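Local coordinates for protein aminotransferase (Bacillus subtilis, PDB 6L1O) that transfers amino groups as a pyridoxal-phosphate-dependent aminotransferase in the biosynthesis of the dipeptide antibiotic bacilysin, at residues A98-G103 and A249-N254; I204-Y209 and A232-F237; E310-W315 and R383-N388. One frame throughout, in Å; residues are numbered along the deposited sequence.

Contact 1: A98-G103 and A249-N254. With PLP (pyridoxal-5'-phosphate), chain E.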
# COMPACT_ATOMS: atom_id res chain seq x y z
N ALA B 98 7.29 -10.14 -7.57
CA ALA B 98 7.11 -8.92 -6.83
C ALA B 98 6.00 -9.10 -5.81
O ALA B 98 5.04 -9.80 -6.10
CB ALA B 98 6.79 -7.77 -7.74
N LEU B 99 6.15 -8.45 -4.65
CA LEU B 99 5.17 -8.49 -3.55
C LEU B 99 4.28 -7.28 -3.52
O LEU B 99 4.71 -6.16 -3.84
CB LEU B 99 5.91 -8.56 -2.19
CG LEU B 99 7.09 -9.51 -2.12
CD1 LEU B 99 7.71 -9.52 -0.73
CD2 LEU B 99 6.63 -10.89 -2.48
N PHE B 100 3.06 -7.48 -3.06
CA PHE B 100 2.06 -6.43 -2.98
C PHE B 100 1.33 -6.50 -1.62
O PHE B 100 1.18 -7.57 -1.07
CB PHE B 100 0.99 -6.65 -4.05
CG PHE B 100 1.46 -6.47 -5.46
CD1 PHE B 100 2.04 -5.28 -5.85
CD2 PHE B 100 1.34 -7.48 -6.37
CE1 PHE B 100 2.45 -5.10 -7.17
CE2 PHE B 100 1.78 -7.32 -7.68
CZ PHE B 100 2.31 -6.10 -8.07
N GLY B 101 0.82 -5.37 -1.16
CA GLY B 101 -0.06 -5.33 -0.00
C GLY B 101 -1.50 -5.68 -0.40
O GLY B 101 -2.40 -4.83 -0.29
N GLY B 102 -1.68 -6.89 -0.92
CA GLY B 102 -2.99 -7.41 -1.36
C GLY B 102 -3.20 -7.24 -2.85
O GLY B 102 -2.59 -6.40 -3.51
N GLY B 103 -4.04 -8.09 -3.41
CA GLY B 103 -4.33 -8.07 -4.86
C GLY B 103 -4.84 -6.74 -5.34
O GLY B 103 -4.51 -6.31 -6.41
N ALA B 249 -0.16 -10.29 -1.36
CA ALA B 249 -0.31 -10.82 -2.68
C ALA B 249 1.02 -10.74 -3.41
O ALA B 249 1.95 -10.06 -2.94
CB ALA B 249 -1.42 -10.04 -3.42
N PHE B 250 1.15 -11.44 -4.54
CA PHE B 250 2.34 -11.29 -5.32
C PHE B 250 2.04 -11.41 -6.78
O PHE B 250 0.97 -11.88 -7.16
CB PHE B 250 3.44 -12.27 -4.86
CG PHE B 250 3.04 -13.72 -4.93
CD1 PHE B 250 3.14 -14.44 -6.13
CD2 PHE B 250 2.54 -14.37 -3.82
CE1 PHE B 250 2.76 -15.78 -6.21
CE2 PHE B 250 2.16 -15.70 -3.89
CZ PHE B 250 2.28 -16.41 -5.07
N ALA B 251 2.96 -10.87 -7.61
CA ALA B 251 2.92 -11.13 -9.05
C ALA B 251 4.08 -11.99 -9.44
O ALA B 251 5.22 -11.80 -8.92
CB ALA B 251 2.92 -9.87 -9.86
N VAL B 252 3.82 -12.93 -10.34
CA VAL B 252 4.88 -13.72 -10.94
C VAL B 252 4.73 -13.62 -12.45
O VAL B 252 3.61 -13.64 -12.97
CB VAL B 252 4.86 -15.19 -10.52
CG1 VAL B 252 5.57 -15.39 -9.23
CG2 VAL B 252 3.43 -15.73 -10.44
N GLY B 253 5.86 -13.48 -13.13
CA GLY B 253 5.87 -13.49 -14.59
C GLY B 253 7.03 -12.72 -15.21
O GLY B 253 8.14 -12.73 -14.68
N ASN B 254 6.74 -12.06 -16.31
CA ASN B 254 7.72 -11.42 -17.16
C ASN B 254 8.62 -10.49 -16.37
O ASN B 254 8.14 -9.56 -15.71
CB ASN B 254 7.00 -10.63 -18.21
CG ASN B 254 7.95 -9.95 -19.16
OD1 ASN B 254 8.35 -8.82 -18.89
ND2 ASN B 254 8.33 -10.64 -20.26
N1 PLP E . -9.39 -10.67 -7.75
C2 PLP E . -10.67 -11.09 -7.63
C2A PLP E . -11.53 -11.32 -8.83
C3 PLP E . -11.27 -11.23 -6.32
O3 PLP E . -12.54 -11.60 -6.12
C4 PLP E . -10.41 -11.01 -5.22
C4A PLP E . -11.15 -10.80 -3.92
C5 PLP E . -9.03 -10.57 -5.42
C6 PLP E . -8.58 -10.45 -6.72
C5A PLP E . -8.06 -10.40 -4.29
O4P PLP E . -8.33 -9.41 -3.40
P PLP E . -7.21 -8.99 -2.29
O1P PLP E . -7.04 -7.52 -2.47
O2P PLP E . -5.94 -9.81 -2.46
O3P PLP E . -7.85 -9.34 -0.98
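Phe100 O is gripped twice: Ala249 N donates to it across the contact at 3.0 Å, and Gly102 N closes a weak bond back onto it, making an inverse gamma turn centred on Gly101. Ala249 returns the link, its O accepting from Phe100 N at 2.8 Å, with the donor standing well above the carbonyl plane rather than on a lone pair. At the next hydrogen-bonded pair, Ala98 and Ala251 exchange two straighter bonds, both in the carbonyl plane. The result is an antiparallel ladder in which Leu99 and Phe250 form the non-hydrogen-bonded pair between two hydrogen-bonded ones.

Phe100 shares its face of the sheet with Ala98, Ala249 and Ala251. Its CG stands beside the backbone N (chi1 -68°), which lets the ring run along the partner strand until CE2 meets Ala251 CB at 3.5 Å, the methyl lying at the ring edge. On the other face, Leu99 CD2 touches Phe250 CB at 4.2 Å, while the Phe250 ring leads off the ladder.

Beyond the end of strand 97-100, Ala249 CB packs against the turn, 3.3 Å from Gly103 N. That amide belongs to the first turn of helix 103-114 and donates to PLP O2P at 2.7 Å, as Lys104 N does to the same cofactor; the helix start probably adds a favourable field for the phosphate. Gly103, without a side chain, lets O2P come in close.

Within the seven-stranded sheet, 97-100 is an outermost strand and 249-253 sits between it and 231-236. Helix 255-266 packs on Ala98 and Phe100, whereas helix 73-87 covers Leu99 and Phe250, whose ring also meets that of Tyr235 nearly parallel.

Contact 2: I204-Y209 and A232-F237. With PLP (pyridoxal-5'-phosphate), chain E.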
# COMPACT_ATOMS: atom_id res chain seq x y z
N ILE B 204 -2.55 -9.60 -17.79
CA ILE B 204 -2.52 -9.82 -16.37
C ILE B 204 -3.58 -10.85 -16.05
O ILE B 204 -4.78 -10.60 -16.26
CB ILE B 204 -2.75 -8.54 -15.53
CG1 ILE B 204 -1.63 -7.48 -15.77
CG2 ILE B 204 -2.86 -8.82 -14.02
CD1 ILE B 204 -0.21 -8.02 -15.62
N HIS B 205 -3.15 -12.00 -15.51
CA HIS B 205 -4.15 -12.98 -15.12
C HIS B 205 -4.37 -12.92 -13.62
O HIS B 205 -3.40 -13.01 -12.85
CB HIS B 205 -3.73 -14.37 -15.52
CG HIS B 205 -4.72 -15.42 -15.12
ND1 HIS B 205 -4.41 -16.44 -14.26
CD2 HIS B 205 -6.02 -15.55 -15.41
CE1 HIS B 205 -5.48 -17.17 -14.05
NE2 HIS B 205 -6.47 -16.65 -14.74
N ASP B 206 -5.62 -12.79 -13.22
CA ASP B 206 -5.99 -12.64 -11.83
C ASP B 206 -6.30 -14.08 -11.32
O ASP B 206 -7.33 -14.67 -11.68
CB ASP B 206 -7.20 -11.69 -11.70
CG ASP B 206 -7.60 -11.39 -10.27
OD1 ASP B 206 -7.07 -12.03 -9.32
OD2 ASP B 206 -8.47 -10.50 -10.07
N PHE B 207 -5.41 -14.61 -10.49
CA PHE B 207 -5.49 -15.98 -10.05
C PHE B 207 -5.92 -16.07 -8.57
O PHE B 207 -5.54 -16.97 -7.86
CB PHE B 207 -4.14 -16.68 -10.33
CG PHE B 207 -4.18 -18.16 -10.53
CD1 PHE B 207 -5.27 -18.80 -11.08
CD2 PHE B 207 -3.04 -18.94 -10.24
CE1 PHE B 207 -5.28 -20.14 -11.33
CE2 PHE B 207 -3.04 -20.32 -10.50
CZ PHE B 207 -4.15 -20.93 -11.05
N ALA B 208 -6.81 -15.17 -8.15
CA ALA B 208 -7.28 -15.09 -6.78
C ALA B 208 -7.94 -16.38 -6.29
O ALA B 208 -7.84 -16.68 -5.11
CB ALA B 208 -8.23 -13.95 -6.61
N TYR B 209 -8.56 -17.15 -7.20
CA TYR B 209 -9.29 -18.36 -6.82
C TYR B 209 -8.57 -19.59 -7.33
O TYR B 209 -9.17 -20.71 -7.47
CB TYR B 209 -10.77 -18.28 -7.30
CG TYR B 209 -11.50 -17.12 -6.73
CD1 TYR B 209 -12.08 -17.18 -5.44
CD2 TYR B 209 -11.55 -15.89 -7.39
CE1 TYR B 209 -12.68 -16.09 -4.89
CE2 TYR B 209 -12.16 -14.80 -6.84
CZ TYR B 209 -12.73 -14.90 -5.58
OH TYR B 209 -13.31 -13.85 -4.99
N ALA B 232 1.84 -11.58 -16.72
CA ALA B 232 2.14 -11.90 -15.32
C ALA B 232 0.86 -12.39 -14.68
O ALA B 232 -0.24 -12.11 -15.21
CB ALA B 232 2.65 -10.68 -14.59
N GLU B 233 1.01 -13.09 -13.57
CA GLU B 233 -0.14 -13.64 -12.86
C GLU B 233 -0.13 -13.04 -11.44
O GLU B 233 0.92 -12.99 -10.82
CB GLU B 233 -0.07 -15.14 -12.84
CG GLU B 233 -1.18 -15.84 -12.08
CD GLU B 233 -1.27 -17.30 -12.50
OE1 GLU B 233 -2.12 -17.64 -13.37
OE2 GLU B 233 -0.45 -18.07 -11.97
N LEU B 234 -1.30 -12.58 -11.00
CA LEU B 234 -1.50 -12.04 -9.70
C LEU B 234 -2.09 -13.12 -8.80
O LEU B 234 -3.18 -13.64 -9.08
CB LEU B 234 -2.43 -10.83 -9.76
CG LEU B 234 -2.70 -10.07 -8.45
CD1 LEU B 234 -1.47 -9.38 -7.92
CD2 LEU B 234 -3.79 -9.05 -8.62
N TYR B 235 -1.39 -13.42 -7.72
CA TYR B 235 -1.76 -14.44 -6.75
C TYR B 235 -2.01 -13.76 -5.40
O TYR B 235 -1.14 -13.03 -4.92
CB TYR B 235 -0.66 -15.51 -6.60
CG TYR B 235 -1.16 -16.75 -5.84
CD1 TYR B 235 -1.71 -17.84 -6.53
CD2 TYR B 235 -1.27 -16.74 -4.47
CE1 TYR B 235 -2.23 -18.94 -5.85
CE2 TYR B 235 -1.81 -17.83 -3.79
CZ TYR B 235 -2.29 -18.94 -4.50
OH TYR B 235 -2.84 -20.00 -3.78
N SER B 236 -3.17 -13.98 -4.80
CA SER B 236 -3.52 -13.44 -3.46
C SER B 236 -3.50 -14.49 -2.34
O SER B 236 -3.89 -15.64 -2.52
CB SER B 236 -4.89 -12.78 -3.53
OG SER B 236 -5.26 -12.25 -2.25
N PHE B 237 -3.14 -14.06 -1.13
CA PHE B 237 -3.24 -14.92 0.02
C PHE B 237 -4.69 -14.96 0.55
O PHE B 237 -5.01 -15.82 1.32
CB PHE B 237 -2.26 -14.46 1.12
CG PHE B 237 -0.82 -14.83 0.83
CD1 PHE B 237 -0.24 -15.96 1.33
CD2 PHE B 237 -0.07 -14.02 -0.01
CE1 PHE B 237 1.08 -16.32 0.99
CE2 PHE B 237 1.24 -14.33 -0.33
CZ PHE B 237 1.81 -15.50 0.13
N1 PLP E . -9.39 -10.67 -7.75
C2 PLP E . -10.67 -11.09 -7.63
C2A PLP E . -11.53 -11.32 -8.83
C3 PLP E . -11.27 -11.23 -6.32
O3 PLP E . -12.54 -11.60 -6.12
C4 PLP E . -10.41 -11.01 -5.22
C4A PLP E . -11.15 -10.80 -3.92
C5 PLP E . -9.03 -10.57 -5.42
C6 PLP E . -8.58 -10.45 -6.72
C5A PLP E . -8.06 -10.40 -4.29
O4P PLP E . -8.33 -9.41 -3.40
P PLP E . -7.21 -8.99 -2.29
O1P PLP E . -7.04 -7.52 -2.47
O2P PLP E . -5.94 -9.81 -2.46
O3P PLP E . -7.85 -9.34 -0.98
O HOH W 1 -5.53 -12.21 -7.24
O HOH W 2 -4.60 -16.33 -5.40
O HOH W 3 -6.46 -16.18 -2.71
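His205 and Glu233 run side by side from neighbouring parallel strands, pointing the same way, and join at their ends: His205 ND1 donates to Glu233 OE1 at 2.7 Å. The acceptor uses its anti lone pair and lies close to the imidazole plane, although ring and carboxylate planes are 51° apart. The same carboxylate leans against Phe207, their planes only 21° apart, with OE1 over one face of the phenyl ring towards its rim and OE2 3.2 Å from CD2. Phe207 CG points anti to its own N (chi1 -154°), which brings the ring across to Glu233 and presents CD2 to Tyr235 CD1 at 4.1 Å, at the edge of the tyrosine ring.

Beneath these side chains the backbones are stitched by His205 N to Ala232 O, Leu234 N to His205 O and Phe207 N to Leu234 O. Where the strands part, water takes over: one molecule bridges Phe207 O and Ser236 N while sitting over the centre of the Tyr235 ring.

On the opposite face Asp206 turns to the cofactor; its OD2 lies 2.5 Å from PLP N1 and is hydrogen-bonded to Tyr131 OH. Tyr209 OH pairs with PLP O3 at 2.6 Å, Ala208 CB presses on the pyridine ring near C6, and Ser236 OG donates to phosphate O2P.

The chemistry differs by face. Tyr83, Ser220 and Phe221 N also hold the buried Glu233 carboxylate, and His205 NE2 is bonded to Tyr175 N, consistent with a neutral imidazole protonated on ND1. The Asp206 side presents a carboxylate to the pyridine nitrogen, as in fold type I aminotransferases, where such a pairing helps the ring act as an electron sink.

Contact 3: E310-W315 and R383-N388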
# COMPACT_ATOMS: atom_id res chain seq x y z
N GLU B 310 -33.19 -25.65 -4.97
CA GLU B 310 -34.01 -26.36 -5.95
C GLU B 310 -35.27 -26.99 -5.29
O GLU B 310 -36.38 -26.71 -5.74
CB GLU B 310 -33.22 -27.42 -6.68
CG GLU B 310 -34.03 -28.05 -7.82
CD GLU B 310 -33.18 -28.64 -8.94
OE1 GLU B 310 -32.00 -28.98 -8.70
OE2 GLU B 310 -33.70 -28.77 -10.08
N LYS B 311 -35.07 -27.74 -4.19
CA LYS B 311 -36.14 -28.40 -3.48
C LYS B 311 -37.12 -27.45 -2.87
O LYS B 311 -38.34 -27.67 -3.01
CB LYS B 311 -35.62 -29.35 -2.36
N GLU B 312 -36.62 -26.42 -2.18
CA GLU B 312 -37.45 -25.55 -1.40
C GLU B 312 -38.07 -24.39 -2.19
O GLU B 312 -39.20 -23.97 -1.93
CB GLU B 312 -36.71 -25.01 -0.19
CG GLU B 312 -36.27 -26.07 0.80
CD GLU B 312 -37.42 -26.88 1.39
OE1 GLU B 312 -38.36 -26.27 1.98
OE2 GLU B 312 -37.40 -28.13 1.25
N LEU B 313 -37.30 -23.86 -3.11
CA LEU B 313 -37.72 -22.64 -3.84
C LEU B 313 -38.09 -22.93 -5.27
O LEU B 313 -38.71 -22.07 -5.92
CB LEU B 313 -36.61 -21.60 -3.82
CG LEU B 313 -36.06 -21.19 -2.48
CD1 LEU B 313 -34.84 -20.28 -2.64
CD2 LEU B 313 -37.12 -20.52 -1.64
N GLY B 314 -37.69 -24.09 -5.79
CA GLY B 314 -37.76 -24.31 -7.23
C GLY B 314 -36.76 -23.46 -8.02
O GLY B 314 -36.95 -23.20 -9.21
N TRP B 315 -35.67 -23.04 -7.35
CA TRP B 315 -34.62 -22.18 -7.96
C TRP B 315 -33.44 -23.03 -8.43
O TRP B 315 -32.58 -23.39 -7.62
CB TRP B 315 -34.17 -21.11 -6.97
CG TRP B 315 -33.39 -19.96 -7.57
CD1 TRP B 315 -33.11 -19.76 -8.90
CD2 TRP B 315 -32.88 -18.84 -6.87
NE1 TRP B 315 -32.42 -18.57 -9.05
CE2 TRP B 315 -32.28 -17.98 -7.83
CE3 TRP B 315 -32.86 -18.46 -5.52
CZ2 TRP B 315 -31.66 -16.81 -7.48
CZ3 TRP B 315 -32.21 -17.27 -5.17
CH2 TRP B 315 -31.63 -16.46 -6.16
N ARG B 383 -36.13 -17.89 4.49
CA ARG B 383 -36.70 -16.55 4.37
C ARG B 383 -37.25 -16.26 2.99
O ARG B 383 -38.32 -15.66 2.85
CB ARG B 383 -35.68 -15.49 4.76
CG ARG B 383 -35.26 -15.54 6.21
CD ARG B 383 -34.26 -14.48 6.46
NE ARG B 383 -33.77 -14.46 7.82
CZ ARG B 383 -33.05 -13.49 8.33
NH1 ARG B 383 -32.71 -12.43 7.55
NH2 ARG B 383 -32.63 -13.58 9.57
N ILE B 384 -36.55 -16.73 1.96
CA ILE B 384 -36.95 -16.48 0.61
C ILE B 384 -38.19 -17.29 0.25
O ILE B 384 -39.01 -16.86 -0.57
CB ILE B 384 -35.79 -16.77 -0.37
CG1 ILE B 384 -34.68 -15.72 -0.17
CG2 ILE B 384 -36.25 -16.78 -1.82
CD1 ILE B 384 -33.53 -15.85 -1.20
N GLN B 385 -38.31 -18.48 0.83
CA GLN B 385 -39.47 -19.31 0.62
C GLN B 385 -40.79 -18.58 0.89
O GLN B 385 -41.74 -18.75 0.16
CB GLN B 385 -39.41 -20.55 1.48
CG GLN B 385 -40.29 -21.65 0.94
CD GLN B 385 -40.16 -22.89 1.81
OE1 GLN B 385 -40.24 -22.79 3.04
NE2 GLN B 385 -39.92 -24.04 1.19
N LYS B 386 -40.81 -17.75 1.93
CA LYS B 386 -42.00 -17.00 2.29
C LYS B 386 -42.44 -16.04 1.18
O LYS B 386 -43.61 -15.69 1.11
CB LYS B 386 -41.78 -16.26 3.61
CG LYS B 386 -41.60 -17.19 4.80
CD LYS B 386 -41.33 -16.46 6.10
CE LYS B 386 -39.94 -15.82 6.07
NZ LYS B 386 -39.51 -15.27 7.38
N LEU B 387 -41.51 -15.61 0.32
CA LEU B 387 -41.80 -14.63 -0.73
C LEU B 387 -42.63 -15.20 -1.86
O LEU B 387 -43.28 -14.46 -2.59
CB LEU B 387 -40.50 -14.05 -1.30
CG LEU B 387 -39.56 -13.37 -0.32
CD1 LEU B 387 -38.46 -12.65 -1.07
CD2 LEU B 387 -40.33 -12.39 0.52
N ASN B 388 -42.55 -16.50 -2.04
CA ASN B 388 -43.29 -17.21 -3.08
C ASN B 388 -42.97 -16.71 -4.51
O ASN B 388 -43.84 -16.57 -5.35
CB ASN B 388 -44.79 -17.11 -2.79
CG ASN B 388 -45.60 -18.09 -3.60
OD1 ASN B 388 -46.26 -17.72 -4.60
ND2 ASN B 388 -45.56 -19.34 -3.20
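Glu312 and Gln385 meet where two helices come together in the small domain of this fold type I aminotransferase: the last turn of helix 289-313 lies against the later part of helix 374-385, far from the cofactor.

The polar part rests on one amide nitrogen. Gln385 NE2 donates to Glu312 O at 3.2 Å, a straight bond (165°) lying in the plane of the glutamine amide, and also to Glu312 OE1 at 2.8 Å, a more bent one that meets the carboxylate from above its plane. The glutamine chain is extended, whereas Glu312 folds back at chi2 (-60°), which brings its carboxylate round to the same amide as its own carbonyl oxygen. Amide and carboxylate planes stand 58° apart, and both side chains lie on the exposed margin of the contact.

Below them the contact is apolar. Leu313 crosses Ile384 at about a right angle, placing CD2 3.8 Å from Ile384 CG2. The same methyl also fits against the backbone at Gln385, 3.4 Å from Gln385 N. Phe391 packs on Leu313 and Ile384 and stacks on the indole of Trp315.

After Gly314 turns the chain out of the helix with positive phi, Trp315 comes in edge-on; NE1 bonds to Glu329 O, and CZ3 lies 4.4 Å from Ile384 CD1.

How the contacts relate
From the N terminus, strand 97-100 comes first, and contact 1 closes its long loop only when the chain returns as 249-253. Within that loop contact 2 closes a much shorter one, from 204-209 to 232-237, as a beta-alpha-beta unit. The two touch directly: Phe250 N with Tyr235 O and Val252 O with Glu233 N probably hydrogen-bond, so four strands of one sheet are laced together, and both contacts reach the same PLP. Contact 3 follows in series, tying helix 289-313 to helix 374-385 once the large sheet is complete. Its centre lies about 42 Å from that of contact 1 and 36 Å from that of contact 2, with no touch.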